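Local coordinates for protein - conserved hypothetical (Bacillus anthracis, PDB 4LES) that is of unknown function but folds into two facing antiparallel sheets, as in a beta sandwich, at residues Thr86-Val91 / Glu116-Asn121; Val74-His79 / Tyr201-Lys206. One frame throughout, in Å; residues are numbered along the deposited sequence. Where two conformers were deposited one is given.

Contact 1 of 2, residues Thr86-Val91 / Glu116-Asn121. With PO4 (phosphate ion), chain E.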
loop_
_atom_site.group_PDB
_atom_site.type_symbol
_atom_site.label_atom_id
_atom_site.label_comp_id
_atom_site.label_asym_id
_atom_site.label_seq_id
_atom_site.Cartn_x
_atom_site.Cartn_y
_atom_site.Cartn_z
ATOM N N THR A 86 -8.837 -2.005 -5.319
ATOM C CA THR A 86 -9.386 -2.114 -3.977
ATOM C C THR A 86 -8.333 -1.698 -2.981
ATOM O O THR A 86 -7.184 -2.146 -3.070
ATOM C CB THR A 86 -9.802 -3.554 -3.676
ATOM O OG1 THR A 86 -10.841 -3.921 -4.568
ATOM C CG2 THR A 86 -10.325 -3.684 -2.244
ATOM N N VAL A 87 -8.702 -0.802 -2.071
ATOM C CA VAL A 87 -7.836 -0.402 -0.977
ATOM C C VAL A 87 -8.436 -1.044 0.271
ATOM O O VAL A 87 -9.577 -0.791 0.635
ATOM C CB VAL A 87 -7.728 1.116 -0.828
ATOM C CG1 VAL A 87 -6.816 1.472 0.336
ATOM C CG2 VAL A 87 -7.155 1.702 -2.111
ATOM N N LYS A 88 -7.666 -1.897 0.924
ATOM C CA LYS A 88 -8.211 -2.627 2.049
ATOM C C LYS A 88 -7.993 -1.898 3.329
ATOM O O LYS A 88 -8.922 -1.538 4.000
ATOM C CB LYS A 88 -7.606 -4.011 2.098
ATOM C CG LYS A 88 -7.903 -4.808 0.846
ATOM C CD LYS A 88 -7.207 -6.158 0.912
ATOM C CE LYS A 88 -7.611 -6.998 -0.274
ATOM N NZ LYS A 88 -6.897 -8.308 -0.316
ATOM N N ARG A 89 -6.757 -1.646 3.672
ATOM C CA ARG A 89 -6.498 -0.943 4.886
ATOM C C ARG A 89 -5.160 -0.285 4.836
ATOM O O ARG A 89 -4.350 -0.555 3.943
ATOM C CB ARG A 89 -6.574 -1.890 6.061
ATOM C CG ARG A 89 -5.722 -3.119 5.914
ATOM C CD ARG A 89 -5.831 -4.046 7.160
ATOM N NE ARG A 89 -4.756 -5.010 7.008
ATOM C CZ ARG A 89 -4.170 -5.722 7.972
ATOM N NH1 ARG A 89 -4.556 -5.638 9.241
ATOM N NH2 ARG A 89 -3.173 -6.538 7.635
ATOM N N VAL A 90 -4.956 0.615 5.791
ATOM C CA VAL A 90 -3.691 1.300 5.960
ATOM C C VAL A 90 -3.263 0.905 7.368
ATOM O O VAL A 90 -4.079 0.960 8.285
ATOM C CB VAL A 90 -3.835 2.819 5.856
ATOM C CG1 VAL A 90 -2.531 3.495 6.218
ATOM C CG2 VAL A 90 -4.298 3.217 4.458
ATOM N N VAL A 91 -2.013 0.494 7.536
ATOM C CA VAL A 91 -1.518 0.056 8.848
ATOM C C VAL A 91 -0.254 0.797 9.253
ATOM O O VAL A 91 0.675 0.907 8.476
ATOM C CB VAL A 91 -1.180 -1.438 8.814
ATOM C CG1 VAL A 91 -0.680 -1.915 10.179
ATOM C CG2 VAL A 91 -2.421 -2.223 8.414
ATOM N N GLU A 116 -2.424 -1.431 1.999
ATOM C CA GLU A 116 -2.776 -2.693 1.336
ATOM C C GLU A 116 -3.790 -2.417 0.226
ATOM O O GLU A 116 -4.870 -1.905 0.470
ATOM C CB GLU A 116 -3.388 -3.672 2.327
ATOM C CG GLU A 116 -2.392 -4.216 3.327
ATOM C CD GLU A 116 -3.005 -5.264 4.238
ATOM O OE1 GLU A 116 -4.256 -5.288 4.383
ATOM O OE2 GLU A 116 -2.229 -6.053 4.823
ATOM N N ALA A 117 -3.437 -2.789 -0.983
ATOM C CA ALA A 117 -4.272 -2.544 -2.135
ATOM C C ALA A 117 -4.141 -3.659 -3.132
ATOM O O ALA A 117 -3.200 -4.454 -3.086
ATOM C CB ALA A 117 -3.836 -1.241 -2.795
ATOM N N GLU A 118 -5.088 -3.722 -4.050
ATOM C CA GLU A 118 -5.015 -4.704 -5.128
ATOM C C GLU A 118 -5.744 -4.197 -6.381
ATOM O O GLU A 118 -6.615 -3.340 -6.280
ATOM C CB GLU A 118 -5.539 -6.051 -4.649
ATOM C CG GLU A 118 -6.970 -6.055 -4.163
ATOM C CD GLU A 118 -7.358 -7.414 -3.588
ATOM O OE1 GLU A 118 -6.499 -8.043 -2.932
ATOM O OE2 GLU A 118 -8.514 -7.841 -3.785
ATOM N N GLY A 119 -5.346 -4.683 -7.547
ATOM C CA GLY A 119 -5.956 -4.261 -8.800
ATOM C C GLY A 119 -6.463 -5.455 -9.571
ATOM O O GLY A 119 -5.803 -6.478 -9.615
ATOM N N LYS A 120 -7.624 -5.305 -10.191
ATOM C CA LYS A 120 -8.252 -6.346 -10.974
ATOM C C LYS A 120 -8.426 -5.836 -12.399
ATOM O O LYS A 120 -8.959 -4.765 -12.612
ATOM C CB LYS A 120 -9.619 -6.672 -10.366
ATOM C CG LYS A 120 -10.406 -7.823 -10.984
ATOM C CD LYS A 120 -11.705 -8.004 -10.186
ATOM C CE LYS A 120 -12.274 -9.413 -10.217
ATOM N NZ LYS A 120 -12.963 -9.757 -11.482
ATOM N N ASN A 121 -7.966 -6.603 -13.368
ATOM C CA ASN A 121 -8.104 -6.249 -14.761
ATOM C C ASN A 121 -9.560 -6.483 -15.076
ATOM O O ASN A 121 -10.016 -7.615 -15.016
ATOM C CB ASN A 121 -7.203 -7.143 -15.625
ATOM C CG ASN A 121 -7.397 -6.924 -17.131
ATOM O OD1 ASN A 121 -8.181 -6.059 -17.578
ATOM N ND2 ASN A 121 -6.687 -7.725 -17.926
HETATM P P PO4 E . -1.716 -7.587 10.769
HETATM O O1 PO4 E . -1.208 -6.454 9.905
HETATM O O2 PO4 E . -2.667 -7.085 11.822
HETATM O O3 PO4 E . -2.443 -8.548 9.883
HETATM O O4 PO4 E . -0.555 -8.270 11.440
#
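Arg-89 and Glu-116 lie side by side on neighbouring antiparallel strands, their charged ends pointing the same way. The guanidinium grips the carboxylate side-on: Arg-89 NE reaches Glu-116 OE1 at 2.7 Å and Arg-89 NH2 reaches Glu-116 OE2 at 3.0 Å. Both oxygens sit near the guanidinium plane, yet the nitrogens approach from above the carboxylate, because the two groups are turned 51° apart. With Arg-89 CG between backbone N and carbonyl carbon (chi1 52°), the extended chain is laid alongside Glu-116 and carries NE to its OE1. A methyl of Val-91, CG2, lies over the rim of one guanidinium face. NH1 pairs with Glu-71, and Arg-89 NH2 also donates to O3 of a phosphate, probably from the crystallisation liquor, at 3.1 Å. Tyr-155, from helix 149-158, binds Glu-116 OE2.

Lys-88 and Glu-118 cross at a slant, the extended lysine bringing Lys-88 NZ to 2.7 Å from Glu-118 OE1, again from above the carboxylate plane. Arg-176 makes a weak, long ion pair with the same oxygen. Alongside this salt bridge, CB of Thr-86 packs on CG of Glu-118 at 3.8 Å. Val-87 and Ala-117 turn to the other face of the sheet, where Val-87 meets Val-197.

Two bonds of 2.8 Å join N and O of Thr-86 to O and N of Glu-118. Farther along, Lys-88 N bonds to Glu-116 O, whereas Glu-116 N bonds to Arg-89 O. Two residues thus face one, consistent with a beta bulge between the central strands of a four-stranded antiparallel sheet.

Contact 2 of 2, residues Val74-His79 / Tyr201-Lys206. With EOH (ethanol), chain D.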
loop_
_atom_site.group_PDB
_atom_site.type_symbol
_atom_site.label_atom_id
_atom_site.label_comp_id
_atom_site.label_asym_id
_atom_site.label_seq_id
_atom_site.Cartn_x
_atom_site.Cartn_y
_atom_site.Cartn_z
ATOM N N VAL A 74 -10.261 0.731 5.120
ATOM C CA VAL A 74 -10.775 1.542 3.995
ATOM C C VAL A 74 -11.802 0.652 3.358
ATOM O O VAL A 74 -12.967 1.002 3.312
ATOM C CB VAL A 74 -9.680 1.957 2.985
ATOM C CG1 VAL A 74 -10.268 2.697 1.786
ATOM C CG2 VAL A 74 -8.655 2.833 3.665
ATOM N N ASN A 75 -11.385 -0.515 2.875
ATOM C CA ASN A 75 -12.335 -1.473 2.270
ATOM C C ASN A 75 -13.243 -0.879 1.210
ATOM O O ASN A 75 -14.453 -1.091 1.226
ATOM C CB ASN A 75 -13.149 -2.163 3.374
ATOM C CG ASN A 75 -12.264 -2.981 4.304
ATOM O OD1 ASN A 75 -12.353 -2.889 5.525
ATOM N ND2 ASN A 75 -11.358 -3.735 3.715
ATOM N N LYS A 76 -12.633 -0.154 0.271
ATOM C CA LYS A 76 -13.343 0.451 -0.853
ATOM C C LYS A 76 -12.707 0.096 -2.176
ATOM O O LYS A 76 -11.488 -0.037 -2.256
ATOM C CB LYS A 76 -13.370 1.973 -0.729
ATOM C CG LYS A 76 -14.098 2.417 0.515
ATOM C CD LYS A 76 -14.319 3.916 0.609
ATOM C CE LYS A 76 -14.851 4.227 2.012
ATOM N NZ LYS A 76 -15.159 5.667 2.132
ATOM N N ASP A 77 -13.543 -0.042 -3.200
ATOM C CA ASP A 77 -13.116 -0.381 -4.545
ATOM C C ASP A 77 -13.304 0.894 -5.401
ATOM O O ASP A 77 -14.308 1.589 -5.280
ATOM C CB ASP A 77 -13.948 -1.583 -5.029
ATOM C CG ASP A 77 -13.414 -2.227 -6.304
ATOM O OD1 ASP A 77 -12.447 -1.696 -6.907
ATOM O OD2 ASP A 77 -13.983 -3.281 -6.697
ATOM N N PHE A 78 -12.301 1.215 -6.215
ATOM C CA PHE A 78 -12.282 2.399 -7.019
ATOM C C PHE A 78 -12.124 1.994 -8.456
ATOM O O PHE A 78 -11.177 1.297 -8.832
ATOM C CB PHE A 78 -11.126 3.284 -6.618
ATOM C CG PHE A 78 -11.134 3.669 -5.178
ATOM C CD1 PHE A 78 -10.522 2.870 -4.230
ATOM C CD2 PHE A 78 -11.735 4.825 -4.769
ATOM C CE1 PHE A 78 -10.513 3.220 -2.894
ATOM C CE2 PHE A 78 -11.731 5.191 -3.429
ATOM C CZ PHE A 78 -11.115 4.376 -2.491
ATOM N N HIS A 79 -13.052 2.461 -9.270
ATOM C CA HIS A 79 -13.076 2.131 -10.659
ATOM C C HIS A 79 -12.219 3.039 -11.555
ATOM O O HIS A 79 -12.282 4.262 -11.459
ATOM C CB HIS A 79 -14.505 2.184 -11.144
ATOM C CG HIS A 79 -14.643 1.860 -12.578
ATOM N ND1 HIS A 79 -14.643 0.564 -13.045
ATOM C CD2 HIS A 79 -14.771 2.661 -13.662
ATOM C CE1 HIS A 79 -14.767 0.584 -14.362
ATOM N NE2 HIS A 79 -14.853 1.842 -14.754
ATOM N N TYR A 201 -9.220 9.669 -7.120
ATOM C CA TYR A 201 -9.997 9.536 -5.913
ATOM C C TYR A 201 -9.095 9.882 -4.750
ATOM O O TYR A 201 -7.901 9.547 -4.758
ATOM C CB TYR A 201 -10.454 8.092 -5.713
ATOM C CG TYR A 201 -11.284 7.528 -6.826
ATOM C CD1 TYR A 201 -10.689 6.851 -7.882
ATOM C CD2 TYR A 201 -12.673 7.639 -6.807
ATOM C CE1 TYR A 201 -11.448 6.321 -8.907
ATOM C CE2 TYR A 201 -13.442 7.092 -7.817
ATOM C CZ TYR A 201 -12.819 6.432 -8.872
ATOM O OH TYR A 201 -13.576 5.909 -9.902
ATOM N N LYS A 202 -9.667 10.530 -3.742
ATOM C CA LYS A 202 -8.937 10.915 -2.543
ATOM C C LYS A 202 -9.763 10.421 -1.377
ATOM O O LYS A 202 -10.870 10.861 -1.160
ATOM C CB LYS A 202 -8.735 12.423 -2.495
ATOM C CG LYS A 202 -7.822 12.909 -1.385
ATOM C CD LYS A 202 -7.531 14.394 -1.575
ATOM C CE LYS A 202 -6.373 14.835 -0.698
ATOM N NZ LYS A 202 -5.982 16.258 -0.897
ATOM N N GLU A 203 -9.236 9.455 -0.658
ATOM C CA GLU A 203 -9.946 8.867 0.479
ATOM C C GLU A 203 -9.203 9.253 1.748
ATOM O O GLU A 203 -8.024 8.913 1.889
ATOM C CB GLU A 203 -9.916 7.353 0.255
ATOM C CG GLU A 203 -10.429 6.499 1.356
ATOM C CD GLU A 203 -11.902 6.678 1.554
ATOM O OE1 GLU A 203 -12.584 7.172 0.602
ATOM O OE2 GLU A 203 -12.354 6.300 2.658
ATOM N N GLN A 204 -9.862 9.945 2.676
ATOM C CA GLN A 204 -9.217 10.346 3.924
ATOM C C GLN A 204 -9.163 9.160 4.861
ATOM O O GLN A 204 -10.179 8.557 5.150
ATOM C CB GLN A 204 -9.961 11.495 4.604
ATOM C CG GLN A 204 -9.250 12.004 5.853
ATOM C CD GLN A 204 -9.921 13.206 6.465
ATOM O OE1 GLN A 204 -10.974 13.631 6.023
ATOM N NE2 GLN A 204 -9.300 13.774 7.487
ATOM N N ILE A 205 -7.993 8.804 5.339
ATOM C CA ILE A 205 -7.951 7.690 6.258
ATOM C C ILE A 205 -7.930 8.178 7.711
ATOM O O ILE A 205 -8.351 7.463 8.618
ATOM C CB ILE A 205 -6.752 6.770 5.995
ATOM C CG1 ILE A 205 -5.475 7.393 6.523
ATOM C CG2 ILE A 205 -6.628 6.428 4.511
ATOM C CD1 ILE A 205 -4.259 6.575 6.174
ATOM N N LYS A 206 -7.504 9.415 7.925
ATOM C CA LYS A 206 -7.308 9.911 9.276
ATOM C C LYS A 206 -7.469 11.411 9.309
ATOM O O LYS A 206 -7.223 12.086 8.300
ATOM C CB LYS A 206 -5.868 9.616 9.606
ATOM C CG LYS A 206 -5.582 9.398 11.038
ATOM C CD LYS A 206 -4.159 8.879 11.147
ATOM C CE LYS A 206 -3.175 9.995 11.072
ATOM N NZ LYS A 206 -3.191 10.748 12.361
ATOM O OXT LYS A 206 -7.790 11.988 10.332
HETATM C C1 EOH D . -15.020 -5.949 -8.883
HETATM C C2 EOH D . -15.280 -6.394 -10.310
HETATM O O EOH D . -13.855 -5.114 -8.822
#
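Phe-78 and Tyr-201 meet between a sandwich-like pair of sheets, where strands 74-79 and 201-204, each at the edge of its own sheet, run nearly antiparallel with axes 9.7 Å apart. In the aromatic pair the side chains slide past each other in opposite directions, their planes inclined at 57°. Phe-78 CD2 presses on one face of the tyrosine ring, 3.4 Å from Tyr-201 CG, and Phe-78 CB makes a CH-pi contact with the same ring, 4.0 Å from its centroid.

Apolar packing continues toward Val-74, whose two methyls divide the work. Val-74 CG1 touches the aliphatic CG of Glu-203 at 3.8 Å, while Val-74 CG2 meets CG2 of Ile-205 at 4.2 Å.

The polar links lie at the margins. Lys-76 follows Asn-75 in a G1 beta bulge opposite Val-87, and its extended chain crosses Glu-203 at about a right angle. A bend in the glutamate (chi2 67°) turns the carboxylate to meet it: Lys-76 NZ bridges to Glu-203 OE2 at 2.9 Å on the syn side, tilted 24° out of the carboxylate plane. At the other end, the hydroxyl of Tyr-201 donates to the backbone carbonyl of His-79, with Tyr-201 OH 2.6 Å from His-79 O, in the carbonyl plane and on a lone pair.

How the contacts relate
Contact 1 joins two adjacent strands within the four-stranded sheet, whereas contact 2 joins that sheet to the three-stranded one facing it; their centres are about 9 Å apart. Strands 69-79 and 83-96, consecutive in the chain and neighbours in the sheet, carry one into the other. Lys-88 O probably accepts hydrogen bonds from both Val-74 N and Asn-75 N, each at 2.9 Å. Across the interior, Val-90 CG1 packs against Ile-205 CD1 at 3.5 Å. An ethanol lies near Asp-77 and Asp-84, close to Thr-86 of contact 1; it and the phosphate at Arg-89 probably come from the crystallisation liquor.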